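Local coordinates for uncharacterized aldehyde dehydrogenase AldY (PDB 4DNG), which is a putative aldehyde dehydrogenase that would use NAD(+) to oxidise aldehydes to carboxylates, and may help protect cells against ethanol stress, at residues K44-A49 / K212-G217; D48-A53 / P222-I227; N154-L159 / I180-S185; N158-S163 / V174-D179; I227-S232 / R237-I242. One frame throughout, in Å; residues are numbered along the deposited sequence. Where two conformers were deposited one is given.

Contact 1: residues K44-A49 / K212-G217; sequences KQLEDA and KEIGDG
L46 and I214 carry this contact, and G217 completes it. The tight part is the methyl CD2 of L46. It lies 3.6 Å from I214 CG1 and 3.5 Å from G217 C, with I214 CD1 and CG2 also close by. The two side chains cross at about a right angle. L46 extends from its helix with CG opposite the backbone N (chi1 -177°), which carries CD2 across to the other segment. I214 ends the short helix 211-214. A type II' beta turn from I214 to G217 follows, with G215 at positive phi. G217 N bonds back to I214 O at 2.8 Å. This turn brings G217, which has no side chain, up against the leucine methyl. The other side of helix 43-60 is quite different. There K44 is exposed, and one helical turn on its NZ makes a 2.9 Å salt bridge with D48 OD1, which offers its syn lone pair. E213 pairs with R22, and D216 bonds to H238, both away from the apolar patch. No hydrogen bond crosses between the segments. Helix 43-60 is therefore held here against the NAD-binding domain by buried hydrocarbon surface, without directional bonds, while charge stays at the margins.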
# COMPACT_ATOMS: atom_id res chain seq x y z
N LYS A 44 -9.09 22.21 15.53
CA LYS A 44 -8.94 21.71 16.88
C LYS A 44 -9.91 20.56 17.17
O LYS A 44 -9.49 19.51 17.65
CB LYS A 44 -9.09 22.85 17.90
CG LYS A 44 -8.28 22.67 19.18
CD LYS A 44 -9.03 21.87 20.23
CE LYS A 44 -8.11 21.49 21.38
NZ LYS A 44 -8.90 20.83 22.47
N GLN A 45 -11.19 20.74 16.83
CA GLN A 45 -12.21 19.69 16.99
C GLN A 45 -11.85 18.36 16.30
O GLN A 45 -12.09 17.26 16.84
CB GLN A 45 -13.57 20.20 16.48
CG GLN A 45 -14.24 21.22 17.39
CD GLN A 45 -15.61 21.64 16.88
OE1 GLN A 45 -15.71 22.47 15.97
NE2 GLN A 45 -16.66 21.09 17.47
N LEU A 46 -11.27 18.46 15.10
CA LEU A 46 -10.81 17.28 14.35
C LEU A 46 -9.72 16.56 15.11
O LEU A 46 -9.78 15.35 15.30
CB LEU A 46 -10.34 17.65 12.93
CG LEU A 46 -9.87 16.56 11.95
CD1 LEU A 46 -10.96 15.55 11.65
CD2 LEU A 46 -9.34 17.19 10.66
N GLU A 47 -8.72 17.32 15.57
CA GLU A 47 -7.67 16.74 16.42
C GLU A 47 -8.24 16.09 17.69
O GLU A 47 -7.82 14.99 18.03
CB GLU A 47 -6.57 17.74 16.74
CG GLU A 47 -5.80 18.22 15.52
CD GLU A 47 -5.33 19.66 15.65
OE1 GLU A 47 -5.85 20.39 16.52
OE2 GLU A 47 -4.45 20.09 14.87
N ASP A 48 -9.18 16.73 18.38
CA ASP A 48 -9.87 16.04 19.49
C ASP A 48 -10.43 14.69 19.02
O ASP A 48 -10.20 13.65 19.66
CB ASP A 48 -11.00 16.88 20.08
CG ASP A 48 -10.53 18.13 20.79
OD1 ASP A 48 -9.31 18.29 21.04
OD2 ASP A 48 -11.40 18.97 21.10
N ALA A 49 -11.13 14.71 17.89
CA ALA A 49 -11.80 13.54 17.34
C ALA A 49 -10.84 12.39 17.03
O ALA A 49 -11.11 11.24 17.39
CB ALA A 49 -12.58 13.93 16.10
N LYS A 212 -11.67 24.53 4.09
CA LYS A 212 -11.39 25.87 4.57
C LYS A 212 -11.12 25.87 6.10
O LYS A 212 -10.27 26.61 6.59
CB LYS A 212 -12.55 26.78 4.22
CG LYS A 212 -12.59 27.13 2.75
CD LYS A 212 -13.83 27.93 2.40
CE LYS A 212 -13.76 28.46 0.98
NZ LYS A 212 -14.94 29.32 0.63
N GLU A 213 -11.82 25.03 6.85
CA GLU A 213 -11.51 24.88 8.27
C GLU A 213 -10.28 24.02 8.49
O GLU A 213 -9.42 24.34 9.29
CB GLU A 213 -12.70 24.32 9.04
CG GLU A 213 -13.77 25.35 9.38
CD GLU A 213 -13.22 26.61 10.02
OE1 GLU A 213 -12.53 26.50 11.05
OE2 GLU A 213 -13.51 27.72 9.51
N ILE A 214 -10.16 22.95 7.73
CA ILE A 214 -9.39 21.82 8.16
C ILE A 214 -8.10 21.58 7.39
O ILE A 214 -7.24 20.85 7.83
CB ILE A 214 -10.37 20.63 8.31
CG1 ILE A 214 -10.61 20.40 9.80
CG2 ILE A 214 -10.06 19.40 7.43
CD1 ILE A 214 -11.89 19.67 10.11
N GLY A 215 -7.94 22.26 6.27
CA GLY A 215 -6.75 22.08 5.46
C GLY A 215 -6.55 20.58 5.33
O GLY A 215 -7.53 19.85 5.15
N ASP A 216 -5.30 20.13 5.47
CA ASP A 216 -4.97 18.72 5.25
C ASP A 216 -5.19 17.86 6.51
O ASP A 216 -4.88 16.67 6.52
CB ASP A 216 -3.55 18.59 4.69
CG ASP A 216 -3.41 19.11 3.26
OD1 ASP A 216 -4.37 18.92 2.47
OD2 ASP A 216 -2.35 19.70 2.93
N GLY A 217 -5.75 18.47 7.57
CA GLY A 217 -6.12 17.77 8.81
C GLY A 217 -6.51 16.29 8.79
O GLY A 217 -6.19 15.55 9.72

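Contact 2: residues D48-A53 / P222-I227; sequences DAFDIA and PIPRLI
A53 N donates to A49 O at 2.8 Å in the helical turn that carries F50 against I223 and P224. Between the segments themselves the contact is apolar. The side chains of F50 and P224 cross at about a right angle, but the pyrrolidine ring lies nearly flat over one face of the phenyl, the two planes about 26° apart. P224 CD sits over that face, 4.2 Å from the F50 ring centroid and 25° off the ring normal. This is a CH-pi contact, displaced toward the rim. P224 CG is the atom nearest the ring, 3.7 Å from F50 CE1. I223 comes in beside the helix backbone and not over the ring. Its CG1 is 4.2 Å from F50 CB, and its CG2 is 4.1 Å from F50 O. CG2 reaches that carbonyl because it stands opposite the backbone N of I223, while CG1 lies beside that N (chi1 -52°). In the fold, 222-227 is the lead-in to strand 226-231 of the parallel core of the Rossmann-like NAD-binding domain, and helix 43-60 packs against this sheet. F50 also touches S148 on the adjacent strand 135-150 and V175 on strand 173-177 beyond it, and A53 reaches V175 as well. The lead-in has polar ties of its own. P224 O accepts a hydrogen bond from K248 NZ, and I223 N bonds to N221 OD1. R225 reaches the second subunit, where its NH2 forms a salt bridge with D429 of that subunit.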
# COMPACT_ATOMS: atom_id res chain seq x y z
N ASP A 48 -9.18 16.73 18.38
CA ASP A 48 -9.87 16.04 19.49
C ASP A 48 -10.43 14.69 19.02
O ASP A 48 -10.20 13.65 19.66
CB ASP A 48 -11.00 16.88 20.08
CG ASP A 48 -10.53 18.13 20.79
OD1 ASP A 48 -9.31 18.29 21.04
OD2 ASP A 48 -11.40 18.97 21.10
N ALA A 49 -11.13 14.71 17.89
CA ALA A 49 -11.80 13.54 17.34
C ALA A 49 -10.84 12.39 17.03
O ALA A 49 -11.11 11.24 17.39
CB ALA A 49 -12.58 13.93 16.10
N PHE A 50 -9.72 12.69 16.37
CA PHE A 50 -8.66 11.70 16.22
C PHE A 50 -8.15 11.16 17.58
O PHE A 50 -8.02 9.95 17.75
CB PHE A 50 -7.52 12.24 15.35
CG PHE A 50 -7.78 12.10 13.87
CD1 PHE A 50 -8.02 10.85 13.31
CD2 PHE A 50 -7.78 13.22 13.03
CE1 PHE A 50 -8.25 10.70 11.95
CE2 PHE A 50 -8.02 13.08 11.67
CZ PHE A 50 -8.25 11.81 11.12
N ASP A 51 -7.89 12.07 18.52
CA ASP A 51 -7.46 11.73 19.89
C ASP A 51 -8.50 10.79 20.54
O ASP A 51 -8.15 9.72 21.07
CB ASP A 51 -7.23 13.05 20.66
CG ASP A 51 -7.09 12.87 22.16
OD1 ASP A 51 -6.73 11.77 22.64
OD2 ASP A 51 -7.32 13.88 22.88
N ILE A 52 -9.77 11.19 20.47
CA ILE A 52 -10.88 10.39 20.98
C ILE A 52 -11.04 9.03 20.29
O ILE A 52 -11.34 8.02 20.94
CB ILE A 52 -12.19 11.18 20.88
CG1 ILE A 52 -12.25 12.25 21.98
CG2 ILE A 52 -13.38 10.25 20.99
CD1 ILE A 52 -13.27 13.34 21.71
N ALA A 53 -10.85 9.00 18.97
CA ALA A 53 -10.93 7.75 18.22
C ALA A 53 -9.82 6.75 18.62
O ALA A 53 -10.06 5.53 18.69
CB ALA A 53 -10.93 8.03 16.72
N PRO A 222 -0.82 12.45 12.81
CA PRO A 222 -0.04 11.22 12.91
C PRO A 222 -0.89 10.01 13.28
O PRO A 222 -0.52 8.90 12.90
CB PRO A 222 1.01 11.50 14.00
CG PRO A 222 0.79 12.91 14.46
CD PRO A 222 -0.22 13.57 13.56
N ILE A 223 -2.02 10.22 13.98
CA ILE A 223 -2.87 9.09 14.42
C ILE A 223 -3.31 8.03 13.37
O ILE A 223 -2.90 6.88 13.46
CB ILE A 223 -4.14 9.53 15.18
CG1 ILE A 223 -3.83 10.50 16.35
CG2 ILE A 223 -4.91 8.29 15.66
CD1 ILE A 223 -2.83 10.01 17.37
N PRO A 224 -4.15 8.42 12.39
CA PRO A 224 -4.81 7.36 11.62
C PRO A 224 -3.83 6.54 10.83
O PRO A 224 -2.86 7.09 10.30
CB PRO A 224 -5.71 8.14 10.63
CG PRO A 224 -5.07 9.47 10.50
CD PRO A 224 -4.45 9.76 11.85
N ARG A 225 -4.10 5.24 10.69
CA ARG A 225 -3.18 4.34 9.97
C ARG A 225 -3.60 3.99 8.54
O ARG A 225 -2.83 3.40 7.79
CB ARG A 225 -2.87 3.11 10.80
CG ARG A 225 -1.68 3.33 11.71
CD ARG A 225 -1.58 2.27 12.79
NE ARG A 225 -1.01 2.86 14.01
CZ ARG A 225 0.05 2.39 14.66
NH1 ARG A 225 0.67 1.29 14.24
NH2 ARG A 225 0.49 3.01 15.75
N LEU A 226 -4.82 4.39 8.17
CA LEU A 226 -5.28 4.30 6.78
C LEU A 226 -6.07 5.54 6.41
O LEU A 226 -6.91 6.00 7.20
CB LEU A 226 -6.13 3.07 6.58
CG LEU A 226 -6.89 2.89 5.27
CD1 LEU A 226 -6.06 2.22 4.22
CD2 LEU A 226 -8.10 2.03 5.54
N ILE A 227 -5.78 6.08 5.22
CA ILE A 227 -6.59 7.11 4.59
C ILE A 227 -7.39 6.42 3.51
O ILE A 227 -6.82 5.78 2.61
CB ILE A 227 -5.78 8.20 3.85
CG1 ILE A 227 -4.56 8.69 4.63
CG2 ILE A 227 -6.70 9.37 3.50
CD1 ILE A 227 -4.92 9.31 5.95

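Contact 3: residues N154-L159 / I180-S185; sequences NFPMNL and IQTAIS
This is a buried contact between the start of helix 156-169 and the entry to helix 183-196, which follow each other in the NAD-binding domain with strand 173-177 between them. P156 and M157 meet T182 and S185. The proline ring lies across T182 at about a right angle, with P156 CB 3.9 Å from T182 OG1. Its CG faces S185 OG at 3.8 Å. Neither is a polar bond. The S185 hydroxyl is held by E93 OE1, and E93 also takes the backbone N-H of I184, so one carboxylate fixes the start of helix 183-196. M157 wraps round the carbonyl of S185. Its CB is 3.1 Å from S185 O, a close approach, and its CE comes back to 3.4 Å from the same oxygen. The chain starts extended and then bends at the sulfur (chi3 -64°), which turns the methyl in. The backbone N-H groups of M157 and N158 are taken by E104 of helix 98-118, and M157 also touches I189 and I190. Helices that pair side by side on one face of a parallel sheet, their N-terminal turns at the same end, are typical of the Rossmann-like domain of aldehyde dehydrogenases.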
# COMPACT_ATOMS: atom_id res chain seq x y z
N ASN A 154 -20.91 12.36 -4.78
CA ASN A 154 -21.66 11.41 -5.60
C ASN A 154 -21.57 10.08 -4.92
O ASN A 154 -20.50 9.67 -4.51
CB ASN A 154 -21.13 11.33 -7.04
CG ASN A 154 -19.62 11.12 -7.11
OD1 ASN A 154 -19.07 10.18 -6.53
ND2 ASN A 154 -18.94 12.00 -7.84
N PHE A 155 -22.71 9.42 -4.76
CA PHE A 155 -22.78 8.16 -4.00
C PHE A 155 -22.20 8.27 -2.60
O PHE A 155 -21.49 7.37 -2.15
CB PHE A 155 -22.15 6.99 -4.77
CG PHE A 155 -22.74 6.78 -6.14
CD1 PHE A 155 -24.02 6.23 -6.28
CD2 PHE A 155 -22.02 7.14 -7.29
CE1 PHE A 155 -24.57 6.04 -7.54
CE2 PHE A 155 -22.57 6.95 -8.55
CZ PHE A 155 -23.84 6.40 -8.67
N PRO A 156 -22.55 9.35 -1.88
CA PRO A 156 -21.99 9.61 -0.54
C PRO A 156 -22.19 8.47 0.47
O PRO A 156 -21.27 8.13 1.19
CB PRO A 156 -22.77 10.85 -0.07
CG PRO A 156 -24.04 10.81 -0.87
CD PRO A 156 -23.57 10.36 -2.22
N MET A 157 -23.38 7.88 0.52
CA MET A 157 -23.70 6.93 1.58
C MET A 157 -23.03 5.57 1.34
O MET A 157 -22.42 4.98 2.24
CB MET A 157 -25.20 6.77 1.74
CG MET A 157 -25.54 5.71 2.77
SD MET A 157 -27.27 5.54 3.21
CE MET A 157 -27.63 7.12 3.98
N ASN A 158 -23.16 5.10 0.11
CA ASN A 158 -22.54 3.87 -0.30
C ASN A 158 -21.03 3.89 -0.04
O ASN A 158 -20.49 2.98 0.61
CB ASN A 158 -22.89 3.64 -1.77
CG ASN A 158 -22.13 2.50 -2.39
OD1 ASN A 158 -22.25 1.35 -1.96
ND2 ASN A 158 -21.34 2.80 -3.42
N LEU A 159 -20.34 4.93 -0.52
CA LEU A 159 -18.88 5.01 -0.43
C LEU A 159 -18.38 5.20 1.00
O LEU A 159 -17.41 4.58 1.38
CB LEU A 159 -18.32 6.13 -1.34
CG LEU A 159 -18.44 5.91 -2.86
CD1 LEU A 159 -17.81 7.05 -3.65
CD2 LEU A 159 -17.86 4.58 -3.31
N ILE A 180 -19.52 18.31 2.90
CA ILE A 180 -20.56 19.04 3.62
C ILE A 180 -21.88 19.07 2.82
O ILE A 180 -22.96 18.86 3.39
CB ILE A 180 -20.10 20.47 4.06
CG1 ILE A 180 -21.16 21.13 4.99
CG2 ILE A 180 -19.82 21.38 2.86
CD1 ILE A 180 -21.40 20.38 6.30
N GLN A 181 -21.81 19.27 1.50
CA GLN A 181 -23.03 19.37 0.70
C GLN A 181 -23.85 18.08 0.69
O GLN A 181 -25.02 18.11 0.32
CB GLN A 181 -22.79 19.91 -0.72
CG GLN A 181 -22.69 21.44 -0.78
CD GLN A 181 -23.89 22.18 -0.17
OE1 GLN A 181 -25.07 21.90 -0.48
NE2 GLN A 181 -23.60 23.13 0.70
N THR A 182 -23.25 16.97 1.09
CA THR A 182 -23.99 15.72 1.22
C THR A 182 -23.70 15.08 2.60
O THR A 182 -23.52 13.86 2.72
CB THR A 182 -23.62 14.75 0.08
OG1 THR A 182 -22.20 14.72 -0.03
CG2 THR A 182 -24.15 15.25 -1.28
N ALA A 183 -23.65 15.90 3.64
CA ALA A 183 -23.28 15.40 4.97
C ALA A 183 -24.34 14.54 5.63
O ALA A 183 -24.03 13.73 6.51
CB ALA A 183 -22.92 16.56 5.88
N ILE A 184 -25.61 14.75 5.25
CA ILE A 184 -26.68 14.00 5.86
C ILE A 184 -26.64 12.56 5.38
O ILE A 184 -26.63 11.63 6.18
CB ILE A 184 -28.07 14.64 5.65
CG1 ILE A 184 -28.13 15.98 6.38
CG2 ILE A 184 -29.16 13.77 6.24
CD1 ILE A 184 -29.12 16.95 5.79
N SER A 185 -26.58 12.37 4.06
CA SER A 185 -26.56 11.03 3.51
C SER A 185 -25.18 10.43 3.55
O SER A 185 -25.04 9.23 3.66
CB SER A 185 -27.12 11.00 2.10
OG SER A 185 -26.73 12.15 1.42

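Contact 4: residues N158-S163 / V174-D179; sequences NLSMRS and VVHKPD
S160 and H176 join helix 156-169 to strand 173-177 inside the beta-alpha-beta unit 135-177 of the Rossmann-like domain. The hydrogen bond between the segments comes first. H176 NE2 donates to S160 OG at 2.9 Å, and the oxygen lies near the imidazole plane, 14° out of it. The bond is strongly bent toward the CE1 side, with S160 OG only 3.2 Å from H176 CE1, and the same nitrogen is also bonded to G186 O. The serine oxygen sits beside its backbone N (chi1 -63°), where it can also bond to P156 O one turn back. S151 OG and G186 O are further partners of this hydroxyl. The far nitrogen, H176 ND1, bonds to S149 OG. With both its nitrogens engaged, the buried ring can hardly rotate. Next come the van der Waals contacts, which are few. S160 CB meets the same ring edge, 3.5 Å from H176 CE1. V175, on the opposite side of the strand, packs on L46. Backbone bonds form a third group. V175 pairs with I147 and S149, and H176 with N205 and M207, so the histidine strand lies between two parallel neighbours. At the strand end the K177 side chain curls over the next residue, and its NZ reaches P178 O at 3.2 Å from above the carbonyl plane, 45° out of it.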
# COMPACT_ATOMS: atom_id res chain seq x y z
N ASN A 158 -23.16 5.10 0.11
CA ASN A 158 -22.54 3.87 -0.30
C ASN A 158 -21.03 3.89 -0.04
O ASN A 158 -20.49 2.98 0.61
CB ASN A 158 -22.89 3.64 -1.77
CG ASN A 158 -22.13 2.50 -2.39
OD1 ASN A 158 -22.25 1.35 -1.96
ND2 ASN A 158 -21.34 2.80 -3.42
N LEU A 159 -20.34 4.93 -0.52
CA LEU A 159 -18.88 5.01 -0.43
C LEU A 159 -18.38 5.20 1.00
O LEU A 159 -17.41 4.58 1.38
CB LEU A 159 -18.32 6.13 -1.34
CG LEU A 159 -18.44 5.91 -2.86
CD1 LEU A 159 -17.81 7.05 -3.65
CD2 LEU A 159 -17.86 4.58 -3.31
N SER A 160 -19.03 6.07 1.76
CA SER A 160 -18.79 6.19 3.18
C SER A 160 -18.88 4.82 3.87
O SER A 160 -17.94 4.39 4.56
CB SER A 160 -19.78 7.19 3.81
OG SER A 160 -19.60 8.50 3.28
N MET A 161 -19.99 4.11 3.69
CA MET A 161 -20.18 2.84 4.39
C MET A 161 -19.17 1.79 3.88
O MET A 161 -18.80 0.86 4.60
CB MET A 161 -21.61 2.37 4.22
CG MET A 161 -21.95 1.10 4.96
SD MET A 161 -21.96 1.54 6.68
CE MET A 161 -23.56 2.36 6.79
N ARG A 162 -18.69 1.97 2.66
CA ARG A 162 -17.67 1.06 2.13
C ARG A 162 -16.40 1.12 2.98
O ARG A 162 -15.60 0.20 2.94
CB ARG A 162 -17.37 1.32 0.66
CG ARG A 162 -16.68 0.18 -0.04
CD ARG A 162 -16.05 0.63 -1.35
NE ARG A 162 -15.04 1.65 -1.11
CZ ARG A 162 -14.59 2.49 -2.05
NH1 ARG A 162 -13.67 3.40 -1.75
NH2 ARG A 162 -15.08 2.43 -3.28
N SER A 163 -16.24 2.18 3.77
CA SER A 163 -15.10 2.24 4.67
C SER A 163 -15.49 2.12 6.12
O SER A 163 -14.75 1.54 6.93
CB SER A 163 -14.28 3.51 4.45
OG SER A 163 -13.84 3.55 3.11
N VAL A 174 -12.92 5.24 13.67
CA VAL A 174 -13.08 5.94 12.39
C VAL A 174 -13.36 7.40 12.64
O VAL A 174 -14.26 7.76 13.41
CB VAL A 174 -14.26 5.34 11.56
CG1 VAL A 174 -14.41 6.01 10.18
CG2 VAL A 174 -14.09 3.84 11.40
N VAL A 175 -12.58 8.25 11.98
CA VAL A 175 -12.95 9.63 11.84
C VAL A 175 -13.31 9.88 10.39
O VAL A 175 -12.49 9.67 9.47
CB VAL A 175 -11.81 10.53 12.27
CG1 VAL A 175 -12.13 12.00 11.95
CG2 VAL A 175 -11.52 10.29 13.74
N HIS A 176 -14.56 10.31 10.19
CA HIS A 176 -15.16 10.35 8.86
C HIS A 176 -15.62 11.73 8.47
O HIS A 176 -16.29 12.42 9.27
CB HIS A 176 -16.35 9.41 8.82
CG HIS A 176 -17.00 9.33 7.48
ND1 HIS A 176 -16.33 8.95 6.38
CD2 HIS A 176 -18.31 9.59 7.07
CE1 HIS A 176 -17.15 8.99 5.32
NE2 HIS A 176 -18.36 9.37 5.75
N LYS A 177 -15.27 12.15 7.25
CA LYS A 177 -15.62 13.46 6.72
C LYS A 177 -16.30 13.42 5.35
O LYS A 177 -15.63 13.20 4.34
CB LYS A 177 -14.41 14.39 6.63
CG LYS A 177 -14.80 15.80 6.21
CD LYS A 177 -13.64 16.54 5.57
CE LYS A 177 -14.12 17.81 4.89
NZ LYS A 177 -14.94 17.49 3.68
N PRO A 178 -17.64 13.63 5.31
CA PRO A 178 -18.34 13.66 4.03
C PRO A 178 -18.17 15.02 3.42
O PRO A 178 -17.71 15.93 4.07
CB PRO A 178 -19.82 13.48 4.43
CG PRO A 178 -19.91 13.99 5.84
CD PRO A 178 -18.58 13.63 6.46
N ASP A 179 -18.54 15.16 2.17
CA ASP A 179 -18.62 16.46 1.60
C ASP A 179 -19.77 17.12 2.36
O ASP A 179 -20.88 16.54 2.46
CB ASP A 179 -18.94 16.34 0.10
CG ASP A 179 -18.98 17.67 -0.60
OD1 ASP A 179 -18.37 17.76 -1.68
OD2 ASP A 179 -19.59 18.63 -0.09

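Contact 5: residues I227-S232 / R237-I242; sequences ISFTGS and RHIGEI
Strand 226-231 turns directly into helix 233-246, and the helix folds back over the strand so that I239 faces I227 and F229. The closest CA atoms, those of I227 and I239, are 8.1 Å apart. This is the first half of a beta-alpha-beta unit completed by strand 249-254, a Rossmann-like element. G231 at the strand end and S232 after it belong to an NAD(+) site inferred by similarity, and S232 is the N-cap residue of the helix. I239 carries the helix side of the contact. Its CD1 sits over one face of the F229 ring, 3.5 Å from the centroid and 21° off the normal, a CH-pi contact. The same methyl is 3.3 Å from F229 CG, so it lies nearer the root of the ring than its far end. F229 extends from the strand (chi1 175°), which lays its ring under the isoleucine. The other branch of I239 looks toward the start of the strand, with CG2 4.1 Å from I227 CG2. L219 and L252 close round I239, and F229 also touches L252 and L254. S228 and T230 point to the other side of the sheet, where S228 OG bonds to S163 OG and T230 packs on L159. On the outer side of the helix E241 forms a salt bridge with R245 of the second subunit. Beyond the ring, G231 has no side chain, and F229 CZ comes to 3.5 Å from G231 CA. At the ring edge, in its plane, S232 O lies 3.8 Å from F229 CE2.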
# COMPACT_ATOMS: atom_id res chain seq x y z
N ILE A 227 -5.78 6.08 5.22
CA ILE A 227 -6.59 7.11 4.59
C ILE A 227 -7.39 6.42 3.51
O ILE A 227 -6.82 5.78 2.61
CB ILE A 227 -5.78 8.20 3.85
CG1 ILE A 227 -4.56 8.69 4.63
CG2 ILE A 227 -6.70 9.37 3.50
CD1 ILE A 227 -4.92 9.31 5.95
N SER A 228 -8.70 6.58 3.59
CA SER A 228 -9.64 6.09 2.61
C SER A 228 -10.20 7.33 1.89
O SER A 228 -10.72 8.23 2.55
CB SER A 228 -10.73 5.30 3.34
OG SER A 228 -11.73 4.87 2.44
N PHE A 229 -10.08 7.40 0.56
CA PHE A 229 -10.49 8.58 -0.22
C PHE A 229 -11.09 8.19 -1.57
O PHE A 229 -10.59 7.28 -2.24
CB PHE A 229 -9.28 9.51 -0.43
CG PHE A 229 -9.55 10.71 -1.34
CD1 PHE A 229 -10.23 11.82 -0.86
CD2 PHE A 229 -9.08 10.73 -2.64
CE1 PHE A 229 -10.48 12.92 -1.69
CE2 PHE A 229 -9.31 11.83 -3.47
CZ PHE A 229 -10.02 12.93 -2.99
N THR A 230 -12.15 8.88 -1.95
CA THR A 230 -12.71 8.84 -3.31
C THR A 230 -12.90 10.29 -3.81
O THR A 230 -13.50 11.10 -3.11
CB THR A 230 -14.05 8.07 -3.36
OG1 THR A 230 -13.81 6.68 -3.16
CG2 THR A 230 -14.69 8.23 -4.72
N GLY A 231 -12.38 10.60 -5.01
CA GLY A 231 -12.29 11.97 -5.53
C GLY A 231 -11.33 12.14 -6.71
O GLY A 231 -11.04 11.18 -7.44
N SER A 232 -10.86 13.37 -6.95
CA SER A 232 -10.04 13.63 -8.16
C SER A 232 -8.63 13.09 -8.03
O SER A 232 -8.11 12.95 -6.94
CB SER A 232 -9.97 15.13 -8.50
OG SER A 232 -9.33 15.87 -7.45
N ARG A 237 -2.99 12.50 -5.66
CA ARG A 237 -1.54 12.61 -5.63
C ARG A 237 -1.09 13.30 -4.35
O ARG A 237 -0.08 12.93 -3.74
CB ARG A 237 -1.01 13.33 -6.88
CG ARG A 237 -1.44 12.68 -8.19
CD ARG A 237 -0.79 13.29 -9.43
NE ARG A 237 -0.46 12.18 -10.29
CZ ARG A 237 -1.07 11.88 -11.42
NH1 ARG A 237 -0.69 10.81 -12.08
NH2 ARG A 237 -2.03 12.66 -11.89
N HIS A 238 -1.87 14.30 -3.93
CA HIS A 238 -1.60 15.06 -2.71
C HIS A 238 -1.70 14.16 -1.50
O HIS A 238 -0.88 14.23 -0.58
CB HIS A 238 -2.58 16.23 -2.66
CG HIS A 238 -2.35 17.22 -1.53
ND1 HIS A 238 -1.39 18.16 -1.57
CD2 HIS A 238 -3.06 17.44 -0.34
CE1 HIS A 238 -1.44 18.90 -0.44
NE2 HIS A 238 -2.48 18.46 0.29
N ILE A 239 -2.71 13.29 -1.47
CA ILE A 239 -2.81 12.31 -0.40
C ILE A 239 -1.65 11.31 -0.46
O ILE A 239 -1.00 11.02 0.54
CB ILE A 239 -4.14 11.56 -0.46
CG1 ILE A 239 -5.26 12.55 -0.17
CG2 ILE A 239 -4.14 10.36 0.51
CD1 ILE A 239 -6.62 12.07 -0.60
N GLY A 240 -1.38 10.80 -1.66
CA GLY A 240 -0.33 9.79 -1.85
C GLY A 240 1.03 10.24 -1.35
O GLY A 240 1.80 9.46 -0.79
N GLU A 241 1.31 11.52 -1.54
CA GLU A 241 2.58 12.06 -1.11
C GLU A 241 2.63 12.16 0.42
O GLU A 241 3.60 11.75 1.05
CB GLU A 241 2.78 13.39 -1.81
CG GLU A 241 3.70 14.42 -1.18
CD GLU A 241 3.32 15.81 -1.65
OE1 GLU A 241 4.16 16.50 -2.27
OE2 GLU A 241 2.16 16.21 -1.42
N ILE A 242 1.56 12.67 1.01
CA ILE A 242 1.53 12.88 2.46
C ILE A 242 1.50 11.54 3.17
O ILE A 242 2.23 11.34 4.14
CB ILE A 242 0.33 13.74 2.92
CG1 ILE A 242 0.57 15.20 2.57
CG2 ILE A 242 0.07 13.58 4.42
CD1 ILE A 242 -0.69 15.98 2.27

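In the fold
All five contacts are buried, but they lie at different depths. Contacts 3 and 4 are nearest the chain centre, contact 5 is intermediate, and contacts 1 and 2 are farthest out. Contacts 1 and 2 both use helix 43-60, and G217 O touches F50 CE2 between them. Contacts 3 and 4 share helix 156-169. Contacts 2 and 5 share strand 226-231. V175 joins contact 4 to contacts 1 and 2, linking the outer helix to the sheet. S163 and S228, probably hydrogen-bonded, tie contact 4 to contact 5. Contacts 1, 2 and 5 are apolar across their segments. Contact 4 is polar, and contact 3 mixes hydrocarbon with a backbone carbonyl.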